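Local coordinates for protein glucose 1-dehydrogenase (Haloferax mediterranei, PDB 2B5W) that catalyses the zinc-dependent oxidation of D-glucose and several other aldose sugars with NADP(+) or NAD(+) as electron acceptor, NADP(+) being preferred, at residues V35-T40 with E338-D343; N181-L186 with T347-I352. The protein carries 1 engineered substitution. One frame throughout, in Å; residues are numbered along the deposited sequence.

Contact 1: V35-T40 with E338-D343; sequences VGVCGT and EAAFDD. Engineered in segment 35-40: Cys38 (natural residue Asp). With ZN (zinc ion), chain B; NAP (NADP nicotinamide-adenine-dinucleotide phosphate), chain I.
Val37 makes the whole contact from its side, setting its two methyls against the carbonyl of Ala340 and the Phe341 ring. Its CG1 lies 3.8 Å from Ala340 O. The other methyl, CG2, reaches two apolar partners: Ala340 CB at 4.2 Å and, at 4.0 Å, the ring carbon CE1 of Phe341, which it meets obliquely. The valine and phenylalanine side chains cross at about a right angle. With chi1 at -63°, Phe341 carries CG anti to its carbonyl carbon, which swings the ring back to the valine. The turn that presents both residues is closed by a backbone bond from Phe341 N to Glu338 O. Ala340 O itself is hydrogen-bonded to Thr350 OG1.

Further along the segment comes helix 39-46, with Cys38 as its N-cap. Cys38, an engineered residue in place of the natural Asp, binds the zinc ion through SG at 2.3 Å together with His63 and Glu64, and SG also takes a weak capping bond from Thr40 N. Gly39 N donates to O2N of NADP at 3.1 Å. The chemistry is thus divided: a van der Waals contact of methyls with a carbonyl and a ring at Val37, with metal- and cofactor-binding residues just after it.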
loop_
_atom_site.group_PDB
_atom_site.type_symbol
_atom_site.label_atom_id
_atom_site.label_comp_id
_atom_site.label_asym_id
_atom_site.label_seq_id
_atom_site.Cartn_x
_atom_site.Cartn_y
_atom_site.Cartn_z
ATOM N N VAL A 35 20.531 18.889 19.585
ATOM C CA VAL A 35 20.436 17.830 18.591
ATOM C C VAL A 35 20.011 16.562 19.294
ATOM O O VAL A 35 20.603 16.154 20.294
ATOM C CB VAL A 35 21.764 17.591 17.845
ATOM C CG1 VAL A 35 21.572 16.582 16.743
ATOM C CG2 VAL A 35 22.313 18.878 17.324
ATOM N N GLY A 36 18.932 15.959 18.833
ATOM C CA GLY A 36 18.433 14.726 19.366
ATOM C C GLY A 36 19.204 13.501 18.936
ATOM O O GLY A 36 19.975 13.524 17.983
ATOM N N VAL A 37 19.002 12.425 19.685
ATOM C CA VAL A 37 19.574 11.112 19.407
ATOM C C VAL A 37 18.414 10.132 19.234
ATOM O O VAL A 37 17.421 10.188 19.947
ATOM C CB VAL A 37 20.457 10.691 20.567
ATOM C CG1 VAL A 37 20.981 9.269 20.384
ATOM C CG2 VAL A 37 21.624 11.668 20.758
ATOM N N CYS A 38 18.435 9.301 18.198
ATOM C CA CYS A 38 17.418 8.247 18.071
ATOM C C CYS A 38 18.076 6.949 17.652
ATOM O O CYS A 38 19.296 6.869 17.533
ATOM C CB CYS A 38 16.298 8.601 17.092
ATOM S SG CYS A 38 16.703 8.398 15.334
ATOM N N GLY A 39 17.248 5.941 17.408
ATOM C CA GLY A 39 17.764 4.630 17.061
ATOM C C GLY A 39 18.682 4.687 15.855
ATOM O O GLY A 39 19.677 3.975 15.784
ATOM N N THR A 40 18.345 5.535 14.895
ATOM C CA THR A 40 19.195 5.700 13.732
ATOM C C THR A 40 20.627 6.027 14.122
ATOM O O THR A 40 21.576 5.568 13.494
ATOM C CB THR A 40 18.652 6.825 12.799
ATOM O OG1 THR A 40 17.284 6.545 12.413
ATOM C CG2 THR A 40 19.440 6.837 11.480
ATOM N N GLU A 338 28.153 12.459 26.779
ATOM C CA GLU A 338 28.165 11.012 26.570
ATOM C C GLU A 338 26.861 10.333 26.955
ATOM O O GLU A 338 26.409 9.408 26.269
ATOM C CB GLU A 338 29.330 10.368 27.337
ATOM C CG GLU A 338 30.669 10.526 26.643
ATOM C CD GLU A 338 31.842 10.560 27.603
ATOM O OE1 GLU A 338 31.878 9.723 28.533
ATOM O OE2 GLU A 338 32.727 11.432 27.430
ATOM N N ALA A 339 26.251 10.791 28.034
ATOM C CA ALA A 339 25.010 10.198 28.522
ATOM C C ALA A 339 23.841 10.279 27.551
ATOM O O ALA A 339 22.867 9.546 27.677
ATOM C CB ALA A 339 24.626 10.845 29.846
ATOM N N ALA A 340 23.920 11.167 26.563
ATOM C CA ALA A 340 22.886 11.237 25.542
ATOM C C ALA A 340 22.838 9.953 24.722
ATOM O O ALA A 340 21.802 9.630 24.104
ATOM C CB ALA A 340 23.128 12.400 24.656
ATOM N N PHE A 341 23.962 9.222 24.686
ATOM C CA PHE A 341 24.052 7.959 23.937
ATOM C C PHE A 341 23.798 6.704 24.813
ATOM O O PHE A 341 24.022 5.579 24.369
ATOM C CB PHE A 341 25.413 7.880 23.210
ATOM C CG PHE A 341 25.606 8.965 22.168
ATOM C CD1 PHE A 341 24.992 8.885 20.941
ATOM C CD2 PHE A 341 26.388 10.075 22.443
ATOM C CE1 PHE A 341 25.132 9.889 20.011
ATOM C CE2 PHE A 341 26.545 11.078 21.504
ATOM C CZ PHE A 341 25.935 10.951 20.271
ATOM N N ASP A 342 23.288 6.907 26.027
ATOM C CA ASP A 342 22.872 5.797 26.888
ATOM C C ASP A 342 21.814 5.008 26.172
ATOM O O ASP A 342 20.949 5.573 25.477
ATOM C CB ASP A 342 22.290 6.288 28.209
ATOM C CG ASP A 342 23.352 6.689 29.214
ATOM O OD1 ASP A 342 24.564 6.477 28.961
ATOM O OD2 ASP A 342 23.033 7.229 30.296
ATOM N N ASP A 343 21.852 3.699 26.353
ATOM C CA ASP A 343 20.977 2.838 25.582
ATOM C C ASP A 343 20.281 1.790 26.456
ATOM O O ASP A 343 20.184 0.620 26.083
ATOM C CB ASP A 343 21.747 2.236 24.383
ATOM C CG ASP A 343 22.399 0.900 24.685
ATOM O OD1 ASP A 343 23.105 0.780 25.712
ATOM O OD2 ASP A 343 22.262 -0.085 23.928
HETATM ZN ZN ZN B . 16.255 10.479 14.494
HETATM P PA NAP I . 14.392 1.966 18.885
HETATM O O1A NAP I . 15.440 0.971 18.736
HETATM O O2A NAP I . 14.680 2.992 19.991
HETATM O O5B NAP I . 13.006 1.294 19.222
HETATM C C5B NAP I . 12.578 0.059 18.716
HETATM C C4B NAP I . 11.724 -0.477 19.844
HETATM O O4B NAP I . 11.040 -1.611 19.362
HETATM C C3B NAP I . 12.534 -0.899 21.086
HETATM O O3B NAP I . 12.132 -0.218 22.264
HETATM C C2B NAP I . 12.285 -2.405 21.183
HETATM O O2B NAP I . 12.079 -2.893 22.499
HETATM C C1B NAP I . 11.018 -2.586 20.381
HETATM N N9A NAP I . 10.958 -3.903 19.777
HETATM C C8A NAP I . 11.864 -4.451 18.899
HETATM N N7A NAP I . 11.447 -5.692 18.581
HETATM C C5A NAP I . 10.300 -5.956 19.291
HETATM C C6A NAP I . 9.438 -7.054 19.381
HETATM N N6A NAP I . 9.670 -8.217 18.736
HETATM N N1A NAP I . 8.335 -6.982 20.200
HETATM C C2A NAP I . 8.049 -5.836 20.912
HETATM N N3A NAP I . 8.895 -4.743 20.838
HETATM C C4A NAP I . 9.983 -4.801 20.032
HETATM O O3 NAP I . 14.272 2.866 17.576
HETATM P PN NAP I . 13.402 4.195 17.261
HETATM O O1N NAP I . 12.086 4.188 17.961
HETATM O O2N NAP I . 14.240 5.437 17.279
HETATM O O5D NAP I . 13.210 3.639 15.776
HETATM C C5D NAP I . 12.262 2.625 15.502
HETATM C C4D NAP I . 12.511 2.011 14.126
HETATM O O4D NAP I . 12.273 3.023 13.143
HETATM C C3D NAP I . 13.946 1.524 13.912
HETATM O O3D NAP I . 13.963 0.297 13.208
HETATM C C2D NAP I . 14.570 2.651 13.096
HETATM O O2D NAP I . 15.694 2.291 12.337
HETATM C C1D NAP I . 13.379 3.085 12.242
HETATM N N1N NAP I . 13.390 4.474 11.768
HETATM C C2N NAP I . 13.049 4.633 10.460
HETATM C C3N NAP I . 12.938 5.892 9.942
HETATM C C7N NAP I . 12.382 5.974 8.550
HETATM O O7N NAP I . 12.492 7.258 8.025
HETATM N N7N NAP I . 11.858 4.869 7.953
HETATM C C4N NAP I . 13.207 7.034 10.705
HETATM C C5N NAP I . 13.543 6.857 12.042
HETATM C C6N NAP I . 13.606 5.563 12.579
HETATM P P2B NAP I . 13.331 -3.440 23.433
HETATM O O1X NAP I . 14.234 -2.377 23.793
HETATM O O2X NAP I . 12.594 -4.061 24.637
HETATM O O3X NAP I . 14.083 -4.530 22.662
#

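Contact 2: N181-L186 with T347-I352; sequences NGSLGL and TIKTAI. With K (potassium ion), chain D; NAP (NADP nicotinamide-adenine-dinucleotide phosphate), chain I.
Leu186 and Ile348 meet methyl to methyl, CD1 against CG2 at 3.8 Å, with their side chains crossing at about a right angle. Ile348 places CG2 anti to its backbone N, so the branch methyl is the part that reaches the helix. Helices 213-220 and 321-327 pack on both residues.

One turn earlier in the helix, Ser183 faces the other segment. Its CB sits 3.8 Å from Ile348 O, and its OG lies 3.8 Å from CD of Lys349. The lysine leaves the strand with CG anti to its backbone N, bends at chi2 (70°) and then runs extended, so its aliphatic part passes alongside the serine. Its ammonium goes on to a salt bridge with Glu64, a ligand of the catalytic zinc, and a hydrogen bond to Val37 O. Thr347 O binds a potassium ion at 2.7 Å, together with Asp344 O.

Leu184 points away from segment 347-352 and packs on NADP. Its backbone N donates to O1N of the cofactor at 3.2 Å (150°), and its CD2 lies 3.8 Å from C6N. Gly182, the N-cap residue, brings CA to 3.4 Å from O5B of NADP, leaving little room for a side chain. The helix start thus offers amide and glycine surface to the diphosphate and sets Ser183 and Leu186 against Ile348 and the start of strand 349-353, which Lys349 ties to a zinc ligand.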
loop_
_atom_site.group_PDB
_atom_site.type_symbol
_atom_site.label_atom_id
_atom_site.label_comp_id
_atom_site.label_asym_id
_atom_site.label_seq_id
_atom_site.Cartn_x
_atom_site.Cartn_y
_atom_site.Cartn_z
ATOM N N ASN A 181 8.107 0.592 21.094
ATOM C CA ASN A 181 8.045 1.506 22.223
ATOM C C ASN A 181 9.316 2.305 22.340
ATOM O O ASN A 181 9.680 2.767 23.410
ATOM C CB ASN A 181 7.759 0.735 23.546
ATOM C CG ASN A 181 8.829 -0.278 23.866
ATOM O OD1 ASN A 181 9.436 -0.872 22.982
ATOM N ND2 ASN A 181 9.070 -0.479 25.158
ATOM N N GLY A 182 10.009 2.504 21.228
ATOM C CA GLY A 182 11.133 3.409 21.185
ATOM C C GLY A 182 10.629 4.840 21.025
ATOM O O GLY A 182 9.415 5.073 21.021
ATOM N N SER A 183 11.540 5.806 20.909
ATOM C CA SER A 183 11.052 7.190 20.873
ATOM C C SER A 183 10.133 7.443 19.672
ATOM O O SER A 183 9.204 8.221 19.764
ATOM C CB SER A 183 12.200 8.201 20.936
ATOM O OG SER A 183 13.050 8.141 19.823
ATOM N N LEU A 184 10.417 6.818 18.537
ATOM C CA LEU A 184 9.552 7.041 17.359
ATOM C C LEU A 184 8.131 6.474 17.588
ATOM O O LEU A 184 7.111 7.122 17.321
ATOM C CB LEU A 184 10.187 6.482 16.077
ATOM C CG LEU A 184 9.370 6.745 14.798
ATOM C CD1 LEU A 184 9.179 8.241 14.523
ATOM C CD2 LEU A 184 9.974 6.008 13.591
ATOM N N GLY A 185 8.058 5.258 18.106
ATOM C CA GLY A 185 6.780 4.650 18.388
ATOM C C GLY A 185 5.985 5.419 19.416
ATOM O O GLY A 185 4.799 5.623 19.238
ATOM N N LEU A 186 6.627 5.908 20.476
ATOM C CA LEU A 186 5.878 6.591 21.516
ATOM C C LEU A 186 5.416 7.968 21.021
ATOM O O LEU A 186 4.310 8.397 21.291
ATOM C CB LEU A 186 6.695 6.732 22.792
ATOM C CG LEU A 186 7.062 5.392 23.440
ATOM C CD1 LEU A 186 7.993 5.628 24.614
ATOM C CD2 LEU A 186 5.858 4.687 23.953
ATOM N N THR A 347 16.052 5.067 29.257
ATOM C CA THR A 347 16.408 6.151 28.340
ATOM C C THR A 347 15.422 6.083 27.218
ATOM O O THR A 347 15.303 5.068 26.576
ATOM C CB THR A 347 17.824 5.968 27.828
ATOM O OG1 THR A 347 18.731 5.943 28.951
ATOM C CG2 THR A 347 18.260 7.165 27.040
ATOM N N ILE A 348 14.636 7.136 27.025
ATOM C CA ILE A 348 13.659 7.114 25.941
ATOM C C ILE A 348 14.144 8.050 24.836
ATOM O O ILE A 348 14.594 7.584 23.806
ATOM C CB ILE A 348 12.270 7.463 26.433
ATOM C CG1 ILE A 348 11.835 6.441 27.489
ATOM C CG2 ILE A 348 11.287 7.489 25.242
ATOM C CD1 ILE A 348 10.536 6.768 28.143
ATOM N N LYS A 349 14.041 9.348 25.048
ATOM C CA LYS A 349 14.579 10.324 24.119
ATOM C C LYS A 349 15.562 11.264 24.804
ATOM O O LYS A 349 15.250 11.805 25.848
ATOM C CB LYS A 349 13.447 11.170 23.539
ATOM C CG LYS A 349 13.885 12.170 22.523
ATOM C CD LYS A 349 14.319 11.413 21.273
ATOM C CE LYS A 349 14.684 12.295 20.156
ATOM N NZ LYS A 349 15.101 11.417 19.042
ATOM N N THR A 350 16.706 11.470 24.168
ATOM C CA THR A 350 17.747 12.357 24.675
ATOM C C THR A 350 18.163 13.325 23.621
ATOM O O THR A 350 17.875 13.131 22.450
ATOM C CB THR A 350 18.983 11.589 25.095
ATOM O OG1 THR A 350 19.538 10.914 23.961
ATOM C CG2 THR A 350 18.674 10.484 26.125
ATOM N N ALA A 351 18.832 14.372 24.053
ATOM C CA ALA A 351 19.438 15.340 23.172
ATOM C C ALA A 351 20.691 15.886 23.824
ATOM O O ALA A 351 20.864 15.770 25.024
ATOM C CB ALA A 351 18.486 16.493 22.877
ATOM N N ILE A 352 21.535 16.507 23.005
ATOM C CA ILE A 352 22.705 17.248 23.440
ATOM C C ILE A 352 22.491 18.724 23.169
ATOM O O ILE A 352 22.130 19.112 22.069
ATOM C CB ILE A 352 23.958 16.774 22.701
ATOM C CG1 ILE A 352 24.185 15.281 23.004
ATOM C CG2 ILE A 352 25.179 17.614 23.128
ATOM C CD1 ILE A 352 25.154 14.586 22.066
HETATM K K K D . 15.816 2.775 25.273
HETATM P PA NAP I . 14.392 1.966 18.885
HETATM O O1A NAP I . 15.440 0.971 18.736
HETATM O O2A NAP I . 14.680 2.992 19.991
HETATM O O5B NAP I . 13.006 1.294 19.222
HETATM C C5B NAP I . 12.578 0.059 18.716
HETATM C C4B NAP I . 11.724 -0.477 19.844
HETATM O O4B NAP I . 11.040 -1.611 19.362
HETATM C C3B NAP I . 12.534 -0.899 21.086
HETATM O O3B NAP I . 12.132 -0.218 22.264
HETATM C C2B NAP I . 12.285 -2.405 21.183
HETATM O O2B NAP I . 12.079 -2.893 22.499
HETATM C C1B NAP I . 11.018 -2.586 20.381
HETATM N N9A NAP I . 10.958 -3.903 19.777
HETATM C C8A NAP I . 11.864 -4.451 18.899
HETATM N N7A NAP I . 11.447 -5.692 18.581
HETATM C C5A NAP I . 10.300 -5.956 19.291
HETATM C C6A NAP I . 9.438 -7.054 19.381
HETATM N N6A NAP I . 9.670 -8.217 18.736
HETATM N N1A NAP I . 8.335 -6.982 20.200
HETATM C C2A NAP I . 8.049 -5.836 20.912
HETATM N N3A NAP I . 8.895 -4.743 20.838
HETATM C C4A NAP I . 9.983 -4.801 20.032
HETATM O O3 NAP I . 14.272 2.866 17.576
HETATM P PN NAP I . 13.402 4.195 17.261
HETATM O O1N NAP I . 12.086 4.188 17.961
HETATM O O2N NAP I . 14.240 5.437 17.279
HETATM O O5D NAP I . 13.210 3.639 15.776
HETATM C C5D NAP I . 12.262 2.625 15.502
HETATM C C4D NAP I . 12.511 2.011 14.126
HETATM O O4D NAP I . 12.273 3.023 13.143
HETATM C C3D NAP I . 13.946 1.524 13.912
HETATM O O3D NAP I . 13.963 0.297 13.208
HETATM C C2D NAP I . 14.570 2.651 13.096
HETATM O O2D NAP I . 15.694 2.291 12.337
HETATM C C1D NAP I . 13.379 3.085 12.242
HETATM N N1N NAP I . 13.390 4.474 11.768
HETATM C C2N NAP I . 13.049 4.633 10.460
HETATM C C3N NAP I . 12.938 5.892 9.942
HETATM C C7N NAP I . 12.382 5.974 8.550
HETATM O O7N NAP I . 12.492 7.258 8.025
HETATM N N7N NAP I . 11.858 4.869 7.953
HETATM C C4N NAP I . 13.207 7.034 10.705
HETATM C C5N NAP I . 13.543 6.857 12.042
HETATM C C6N NAP I . 13.606 5.563 12.579
HETATM P P2B NAP I . 13.331 -3.440 23.433
HETATM O O1X NAP I . 14.234 -2.377 23.793
HETATM O O2X NAP I . 12.594 -4.061 24.637
HETATM O O3X NAP I . 14.083 -4.530 22.662
#

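In the fold
Along the chain the segments alternate, 35-40, 181-186, 338-343 and 347-352, so the two contacts interlock, their centres about 8 Å apart. Strands 27-37 and 349-353 are antiparallel neighbours in one mixed sheet, and contact 1 and contact 2 each use one of them. They also touch directly: Ala340 CB packs 3.5 Å from Ile352 CG1. Contact 1 adds the loop that follows strand 328-333, whereas contact 2 joins the sheet to helix 183-194, which follows the first strand of the six-stranded parallel Rossmann-type sheet. Both reach NADP; strand 349-353 pairs with the strand leading to zinc ligand Cys38 and meets the start of helix 183-194, consistent with both sites lying at the domain junction.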